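Local coordinates for protein colicin B (PDB 1RH1) that kills Escherichia coli and closely related bacteria by forming channels that depolarize the cytoplasmic membrane and dissipate cellular energy, at residues S53-A58 and V200-R205; N400-G405 and D419-A424. All coordinates share one frame; numbering follows the deposited sequence.

Contact 1: residues S53-A58 and V200-R205; sequences SPQGIA and VPDRSR
R203 folds its side chain back against Q55 and G56 by bends at chi2 and chi3. D202, on the same turn, holds CG anti to its own backbone N (chi1 -166°), which brings OD2 beside Q55 CA and CG. The motif is an Asx turn, placed near the end of strand 189-201 of the large mixed sheet, where the chain heads for strand 209-210. D202 OD2 accepts from S204 N at 2.8 Å and from S204 OG at 2.7 Å. Both donors come from the same face of the carboxylate plane, one on the anti side and one on the syn side. The doubly gripped oxygen stays close to Q55, with OD2 3.4 Å from Q55 CG. The Q55 chain is extended beyond CG, and its amide lies farther out.

The loop 53-58 is tied to this turn mainly by its backbone. Q55 O takes a nearly straight bond from R203 N (2.8 Å, 176°), and the donor sits above the carbonyl plane. A weak second bond comes from R203 NE. G56 CA lies at the guanidinium edge, in its plane. G56 has a positive phi and no side chain, and the arginine uses that room. P201 O sits over one guanidinium face.

Apolar contacts flank the polar centre. I57 CG2 meets V200 CG1, and their side chains also touch neighbouring strands, I57 at I210 and V200 at V213. On the other flank the P54 ring lies against S204, with P54 CG 3.4 Å from S204 CB.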
ATOM      1  N   SER A  53     -25.555  26.227 -32.123  1.00 14.53           N
ATOM      2  CA  SER A  53     -25.622  25.367 -33.292  1.00 13.92           C
ATOM      3  C   SER A  53     -26.415  24.066 -33.088  1.00 10.10           C
ATOM      4  O   SER A  53     -26.280  23.391 -32.057  1.00  9.45           O
ATOM      5  CB  SER A  53     -24.201  25.063 -33.733  1.00 15.27           C
ATOM      6  OG  SER A  53     -24.218  24.579 -35.068  1.00 20.21           O
ATOM      7  N   PRO A  54     -27.254  23.706 -34.086  1.00  5.27           N
ATOM      8  CA  PRO A  54     -28.201  22.596 -34.076  1.00  2.53           C
ATOM      9  C   PRO A  54     -27.619  21.218 -34.081  1.00  4.93           C
ATOM     10  O   PRO A  54     -28.377  20.256 -33.979  1.00  4.03           O
ATOM     11  CB  PRO A  54     -29.053  22.801 -35.272  1.00  2.00           C
ATOM     12  CG  PRO A  54     -28.047  23.392 -36.219  1.00  2.03           C
ATOM     13  CD  PRO A  54     -27.404  24.432 -35.340  1.00  4.06           C
ATOM     14  N   GLN A  55     -26.283  21.170 -34.248  1.00  5.01           N
ATOM     15  CA  GLN A  55     -25.464  19.971 -34.219  1.00  4.34           C
ATOM     16  C   GLN A  55     -25.728  19.094 -33.035  1.00  3.86           C
ATOM     17  O   GLN A  55     -25.573  17.885 -33.109  1.00  6.79           O
ATOM     18  CB  GLN A  55     -24.027  20.340 -34.196  1.00  6.08           C
ATOM     19  CG  GLN A  55     -23.708  20.893 -35.558  1.00 16.11           C
ATOM     20  CD  GLN A  55     -22.271  21.328 -35.803  1.00 19.37           C
ATOM     21  OE1 GLN A  55     -21.984  22.034 -36.783  1.00 22.42           O
ATOM     22  NE2 GLN A  55     -21.337  20.928 -34.940  1.00 17.77           N
ATOM     23  N   GLY A  56     -26.112  19.720 -31.927  1.00  7.30           N
ATOM     24  CA  GLY A  56     -26.513  18.998 -30.740  1.00  9.91           C
ATOM     25  C   GLY A  56     -25.557  19.161 -29.579  1.00 11.49           C
ATOM     26  O   GLY A  56     -25.898  18.840 -28.436  1.00 12.57           O
ATOM     27  N   ILE A  57     -24.356  19.664 -29.860  1.00  7.97           N
ATOM     28  CA  ILE A  57     -23.382  19.760 -28.803  1.00  7.84           C
ATOM     29  C   ILE A  57     -23.451  21.134 -28.184  1.00  6.11           C
ATOM     30  O   ILE A  57     -23.788  22.133 -28.844  1.00  6.55           O
ATOM     31  CB  ILE A  57     -21.928  19.475 -29.331  1.00  6.76           C
ATOM     32  CG1 ILE A  57     -21.481  20.475 -30.384  1.00  5.17           C
ATOM     33  CG2 ILE A  57     -21.916  18.047 -29.868  1.00  2.00           C
ATOM     34  CD1 ILE A  57     -19.990  20.416 -30.707  1.00 10.21           C
ATOM     35  N   ALA A  58     -23.097  21.089 -26.883  1.00  4.22           N
ATOM     36  CA  ALA A  58     -22.977  22.273 -26.055  1.00  2.00           C
ATOM     37  C   ALA A  58     -21.899  23.218 -26.558  1.00  2.00           C
ATOM     38  O   ALA A  58     -21.106  22.788 -27.388  1.00  2.00           O
ATOM     39  CB  ALA A  58     -22.651  21.837 -24.677  1.00  2.00           C
ATOM     40  N   VAL A 200     -19.404  12.104 -32.506  1.00  8.27           N
ATOM     41  CA  VAL A 200     -20.691  12.622 -32.060  1.00  9.08           C
ATOM     42  C   VAL A 200     -21.537  12.950 -33.285  1.00  9.38           C
ATOM     43  O   VAL A 200     -21.057  13.655 -34.167  1.00 10.53           O
ATOM     44  CB  VAL A 200     -20.486  13.901 -31.183  1.00  8.46           C
ATOM     45  CG1 VAL A 200     -21.817  14.472 -30.746  1.00  7.97           C
ATOM     46  CG2 VAL A 200     -19.746  13.555 -29.903  1.00  7.85           C
ATOM     47  N   PRO A 201     -22.775  12.461 -33.389  1.00  6.83           N
ATOM     48  CA  PRO A 201     -23.758  12.856 -34.382  1.00  6.69           C
ATOM     49  C   PRO A 201     -24.241  14.281 -34.426  1.00  6.65           C
ATOM     50  O   PRO A 201     -24.526  14.909 -33.408  1.00  7.40           O
ATOM     51  CB  PRO A 201     -24.910  11.929 -34.180  1.00  4.39           C
ATOM     52  CG  PRO A 201     -24.743  11.445 -32.770  1.00  6.41           C
ATOM     53  CD  PRO A 201     -23.242  11.296 -32.662  1.00  7.38           C
ATOM     54  N   ASP A 202     -24.319  14.720 -35.687  1.00 10.30           N
ATOM     55  CA  ASP A 202     -24.833  16.009 -36.079  1.00  9.60           C
ATOM     56  C   ASP A 202     -26.346  15.930 -36.090  1.00 10.99           C
ATOM     57  O   ASP A 202     -26.934  15.341 -36.997  1.00 16.07           O
ATOM     58  CB  ASP A 202     -24.369  16.393 -37.483  1.00  9.15           C
ATOM     59  CG  ASP A 202     -24.596  17.873 -37.812  1.00 14.98           C
ATOM     60  OD1 ASP A 202     -23.859  18.429 -38.626  1.00 21.17           O
ATOM     61  OD2 ASP A 202     -25.491  18.503 -37.258  1.00 15.70           O
ATOM     62  N   ARG A 203     -26.973  16.579 -35.109  1.00 10.80           N
ATOM     63  CA  ARG A 203     -28.415  16.636 -35.023  1.00 11.55           C
ATOM     64  C   ARG A 203     -29.018  17.465 -36.149  1.00 12.11           C
ATOM     65  O   ARG A 203     -30.211  17.302 -36.405  1.00 15.97           O
ATOM     66  CB  ARG A 203     -28.842  17.238 -33.701  1.00 16.03           C
ATOM     67  CG  ARG A 203     -29.443  16.254 -32.715  1.00 25.23           C
ATOM     68  CD  ARG A 203     -28.433  15.228 -32.194  1.00 34.48           C
ATOM     69  NE  ARG A 203     -27.412  15.842 -31.345  1.00 41.32           N
ATOM     70  CZ  ARG A 203     -26.720  15.173 -30.409  1.00 42.84           C
ATOM     71  NH1 ARG A 203     -26.918  13.866 -30.180  1.00 44.14           N
ATOM     72  NH2 ARG A 203     -25.816  15.838 -29.688  1.00 42.09           N
ATOM     73  N   SER A 204     -28.255  18.343 -36.839  1.00 11.68           N
ATOM     74  CA  SER A 204     -28.781  19.156 -37.933  1.00 10.04           C
ATOM     75  C   SER A 204     -28.705  18.515 -39.299  1.00 12.61           C
ATOM     76  O   SER A 204     -29.467  18.905 -40.180  1.00 12.03           O
ATOM     77  CB  SER A 204     -28.067  20.490 -38.063  1.00  5.22           C
ATOM     78  OG  SER A 204     -26.752  20.516 -38.597  1.00  2.00           O
ATOM     79  N   ARG A 205     -27.793  17.545 -39.493  1.00 16.76           N
ATOM     80  CA  ARG A 205     -27.587  16.864 -40.767  1.00 14.13           C
ATOM     81  C   ARG A 205     -27.544  15.365 -40.503  1.00 14.46           C
ATOM     82  O   ARG A 205     -26.474  14.774 -40.433  1.00 11.05           O
ATOM     83  CB  ARG A 205     -26.295  17.374 -41.348  1.00 11.48           C
ATOM     84  CG  ARG A 205     -26.296  17.276 -42.847  1.00 22.94           C
ATOM     85  CD  ARG A 205     -25.975  18.629 -43.496  1.00 30.34           C
ATOM     86  NE  ARG A 205     -27.110  19.547 -43.508  1.00 36.47           N
ATOM     87  CZ  ARG A 205     -27.289  20.523 -42.601  1.00 39.34           C
ATOM     88  NH1 ARG A 205     -26.417  20.720 -41.600  1.00 41.83           N
ATOM     89  NH2 ARG A 205     -28.362  21.313 -42.700  1.00 38.27           N
TER

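Contact 2: residues N400-G405 and D419-A424; sequences NAEDMG and DYAIKA
A401 and A424 point their methyl groups towards the opposite helix, and the two CB atoms stand 4.4 Å apart. A424 CB also lies 3.9 Å from A401 O, so it rests partly on backbone. In return, A401 CB reaches A421 O at 3.8 Å. Beside this pair, M404 approaches the A424 methyl most closely with its CG, 4.2 Å from A424 CB. Its CG is anti to the backbone N (chi1 -176°), and further bends at chi2 and chi3 lead the end of the chain away, towards T467 and S470 of helix 457-472.

The helices come closest at G405. G405 CA is 3.7 Å from A421 N. With no side chain at G405, the A421 backbone can come this close. The A421 methyl instead lies beside E402, with its CB 4.0 Å from E402 OE1. This is the exposed edge of the contact. Y420 starts towards G405, but its ring swings away to stack with F415 and to meet V459 and L463.

No hydrogen bond joins the two segments. Small residues allow the short axes to approach to 7.4 Å. The segments 401-405 and 420-424 cross at a steep 131°, nearer antiparallel than parallel. M404 and Y420 both reach on to helix 457-472, which overlaps a predicted transmembrane segment. This is close alanine and glycine helix packing within the all-helical bundle of the colicin pore-forming domain.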
ATOM      1  N   ASN A 400      20.822 -14.354  31.777  1.00  2.81           N
ATOM      2  CA  ASN A 400      20.527 -12.943  31.921  1.00  2.99           C
ATOM      3  C   ASN A 400      19.263 -12.709  31.121  1.00  4.36           C
ATOM      4  O   ASN A 400      19.253 -12.510  29.912  1.00  8.82           O
ATOM      5  CB  ASN A 400      21.681 -12.123  31.371  1.00  2.00           C
ATOM      6  CG  ASN A 400      21.590 -10.621  31.537  1.00  2.00           C
ATOM      7  OD1 ASN A 400      22.592  -9.917  31.443  1.00  2.58           O
ATOM      8  ND2 ASN A 400      20.416 -10.059  31.773  1.00  5.17           N
ATOM      9  N   ALA A 401      18.150 -12.786  31.837  1.00  8.62           N
ATOM     10  CA  ALA A 401      16.852 -12.507  31.275  1.00  6.26           C
ATOM     11  C   ALA A 401      16.844 -11.075  30.799  1.00  7.97           C
ATOM     12  O   ALA A 401      16.359 -10.854  29.700  1.00 14.04           O
ATOM     13  CB  ALA A 401      15.796 -12.667  32.324  1.00  9.66           C
ATOM     14  N   GLU A 402      17.451 -10.128  31.539  1.00  7.11           N
ATOM     15  CA  GLU A 402      17.437  -8.717  31.179  1.00 10.43           C
ATOM     16  C   GLU A 402      18.095  -8.384  29.875  1.00  6.42           C
ATOM     17  O   GLU A 402      17.652  -7.456  29.212  1.00  6.24           O
ATOM     18  CB  GLU A 402      18.123  -7.840  32.206  1.00 14.80           C
ATOM     19  CG  GLU A 402      17.380  -7.612  33.521  1.00 21.65           C
ATOM     20  CD  GLU A 402      16.350  -6.488  33.544  1.00 25.26           C
ATOM     21  OE1 GLU A 402      16.327  -5.630  32.650  1.00 25.85           O
ATOM     22  OE2 GLU A 402      15.580  -6.473  34.504  1.00 28.20           O
ATOM     23  N   ASP A 403      19.145  -9.100  29.487  1.00  7.52           N
ATOM     24  CA  ASP A 403      19.749  -8.808  28.196  1.00  9.57           C
ATOM     25  C   ASP A 403      19.040  -9.501  27.030  1.00 10.75           C
ATOM     26  O   ASP A 403      18.999  -8.941  25.930  1.00  9.27           O
ATOM     27  CB  ASP A 403      21.223  -9.188  28.230  1.00 15.53           C
ATOM     28  CG  ASP A 403      22.006  -8.386  27.197  1.00 20.04           C
ATOM     29  OD1 ASP A 403      22.066  -7.140  27.264  1.00 19.55           O
ATOM     30  OD2 ASP A 403      22.543  -9.045  26.307  1.00 23.16           O
ATOM     31  N   MET A 404      18.428 -10.678  27.267  1.00  9.32           N
ATOM     32  CA  MET A 404      17.583 -11.364  26.296  1.00  9.60           C
ATOM     33  C   MET A 404      16.357 -10.500  26.005  1.00 11.07           C
ATOM     34  O   MET A 404      15.758 -10.543  24.925  1.00 12.64           O
ATOM     35  CB  MET A 404      17.142 -12.708  26.852  1.00  8.18           C
ATOM     36  CG  MET A 404      16.337 -13.569  25.882  1.00  6.00           C
ATOM     37  SD  MET A 404      17.097 -13.830  24.256  1.00  2.00           S
ATOM     38  CE  MET A 404      18.442 -14.784  24.864  1.00  2.52           C
ATOM     39  N   GLY A 405      16.015  -9.687  27.016  1.00  9.86           N
ATOM     40  CA  GLY A 405      14.969  -8.697  26.926  1.00  9.80           C
ATOM     41  C   GLY A 405      15.419  -7.612  25.972  1.00 13.07           C
ATOM     42  O   GLY A 405      14.791  -7.410  24.942  1.00 10.20           O
ATOM     43  N   ASP A 419       9.804  -4.954  28.225  1.00 16.29           N
ATOM     44  CA  ASP A 419       8.627  -5.560  28.839  1.00 10.72           C
ATOM     45  C   ASP A 419       8.756  -7.058  28.632  1.00  8.31           C
ATOM     46  O   ASP A 419       7.986  -7.869  29.137  1.00  4.67           O
ATOM     47  CB  ASP A 419       7.400  -5.108  28.126  1.00 13.38           C
ATOM     48  CG  ASP A 419       6.520  -4.122  28.871  1.00 20.99           C
ATOM     49  OD1 ASP A 419       5.421  -3.860  28.377  1.00 25.67           O
ATOM     50  OD2 ASP A 419       6.907  -3.619  29.930  1.00 25.94           O
ATOM     51  N   TYR A 420       9.721  -7.341  27.743  1.00  5.69           N
ATOM     52  CA  TYR A 420      10.186  -8.619  27.288  1.00  3.00           C
ATOM     53  C   TYR A 420      11.172  -9.162  28.254  1.00  3.59           C
ATOM     54  O   TYR A 420      11.287 -10.380  28.286  1.00  5.72           O
ATOM     55  CB  TYR A 420      10.870  -8.519  25.949  1.00  2.00           C
ATOM     56  CG  TYR A 420       9.865  -8.355  24.825  1.00  4.49           C
ATOM     57  CD1 TYR A 420       9.236  -7.131  24.611  1.00  3.66           C
ATOM     58  CD2 TYR A 420       9.562  -9.447  24.024  1.00  2.00           C
ATOM     59  CE1 TYR A 420       8.300  -7.000  23.602  1.00  2.25           C
ATOM     60  CE2 TYR A 420       8.626  -9.316  23.008  1.00  2.45           C
ATOM     61  CZ  TYR A 420       8.005  -8.089  22.802  1.00  2.51           C
ATOM     62  OH  TYR A 420       7.111  -7.940  21.759  1.00  7.09           O
ATOM     63  N   ALA A 421      11.891  -8.343  29.035  1.00  2.00           N
ATOM     64  CA  ALA A 421      12.803  -8.903  30.019  1.00  2.00           C
ATOM     65  C   ALA A 421      12.068  -9.756  31.042  1.00  3.56           C
ATOM     66  O   ALA A 421      12.552 -10.803  31.460  1.00  6.36           O
ATOM     67  CB  ALA A 421      13.497  -7.806  30.744  1.00  5.64           C
ATOM     68  N   ILE A 422      10.849  -9.286  31.345  1.00  3.30           N
ATOM     69  CA  ILE A 422       9.866  -9.886  32.227  1.00  2.00           C
ATOM     70  C   ILE A 422       9.412 -11.202  31.658  1.00  5.65           C
ATOM     71  O   ILE A 422       9.341 -12.182  32.403  1.00  8.76           O
ATOM     72  CB  ILE A 422       8.662  -8.951  32.380  1.00  2.00           C
ATOM     73  CG1 ILE A 422       9.110  -7.685  33.080  1.00  4.42           C
ATOM     74  CG2 ILE A 422       7.572  -9.599  33.174  1.00  2.00           C
ATOM     75  CD1 ILE A 422       8.047  -6.583  33.246  1.00  4.45           C
ATOM     76  N   LYS A 423       9.106 -11.235  30.357  1.00  5.24           N
ATOM     77  CA  LYS A 423       8.637 -12.461  29.713  1.00  3.81           C
ATOM     78  C   LYS A 423       9.736 -13.495  29.616  1.00  3.18           C
ATOM     79  O   LYS A 423       9.531 -14.670  29.925  1.00  2.00           O
ATOM     80  CB  LYS A 423       8.109 -12.144  28.328  1.00  2.52           C
ATOM     81  CG  LYS A 423       6.967 -11.147  28.445  1.00  7.82           C
ATOM     82  CD  LYS A 423       6.197 -11.035  27.153  1.00  9.39           C
ATOM     83  CE  LYS A 423       4.905 -10.241  27.352  1.00  9.45           C
ATOM     84  NZ  LYS A 423       5.149  -8.813  27.371  1.00 12.01           N
ATOM     85  N   ALA A 424      10.927 -12.999  29.264  1.00  2.00           N
ATOM     86  CA  ALA A 424      12.128 -13.810  29.191  1.00  3.81           C
ATOM     87  C   ALA A 424      12.493 -14.374  30.560  1.00  3.10           C
ATOM     88  O   ALA A 424      12.937 -15.514  30.637  1.00  6.93           O
ATOM     89  CB  ALA A 424      13.285 -12.984  28.693  1.00  2.61           C
TER

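How the contacts relate
The contacts lie on opposite sides of the chain's centre, with nearest atoms about 62 Å apart, and share no element. Contact 1 is partly buried and belongs to the N-terminal, sheet-containing part of the chain. Contact 2 is buried and belongs to the pore-forming domain. The long helix 291-340 runs between the two parts of the chain. Their chemistry differs accordingly. In contact 1 a loop meets a turn through polar groups, with a carbonyl, a carboxylate and an arginine at its centre. In contact 2 two helices meet through methyl groups and bare backbone. Each uses a glycine: G56 makes room for a side chain, G405 for another helix.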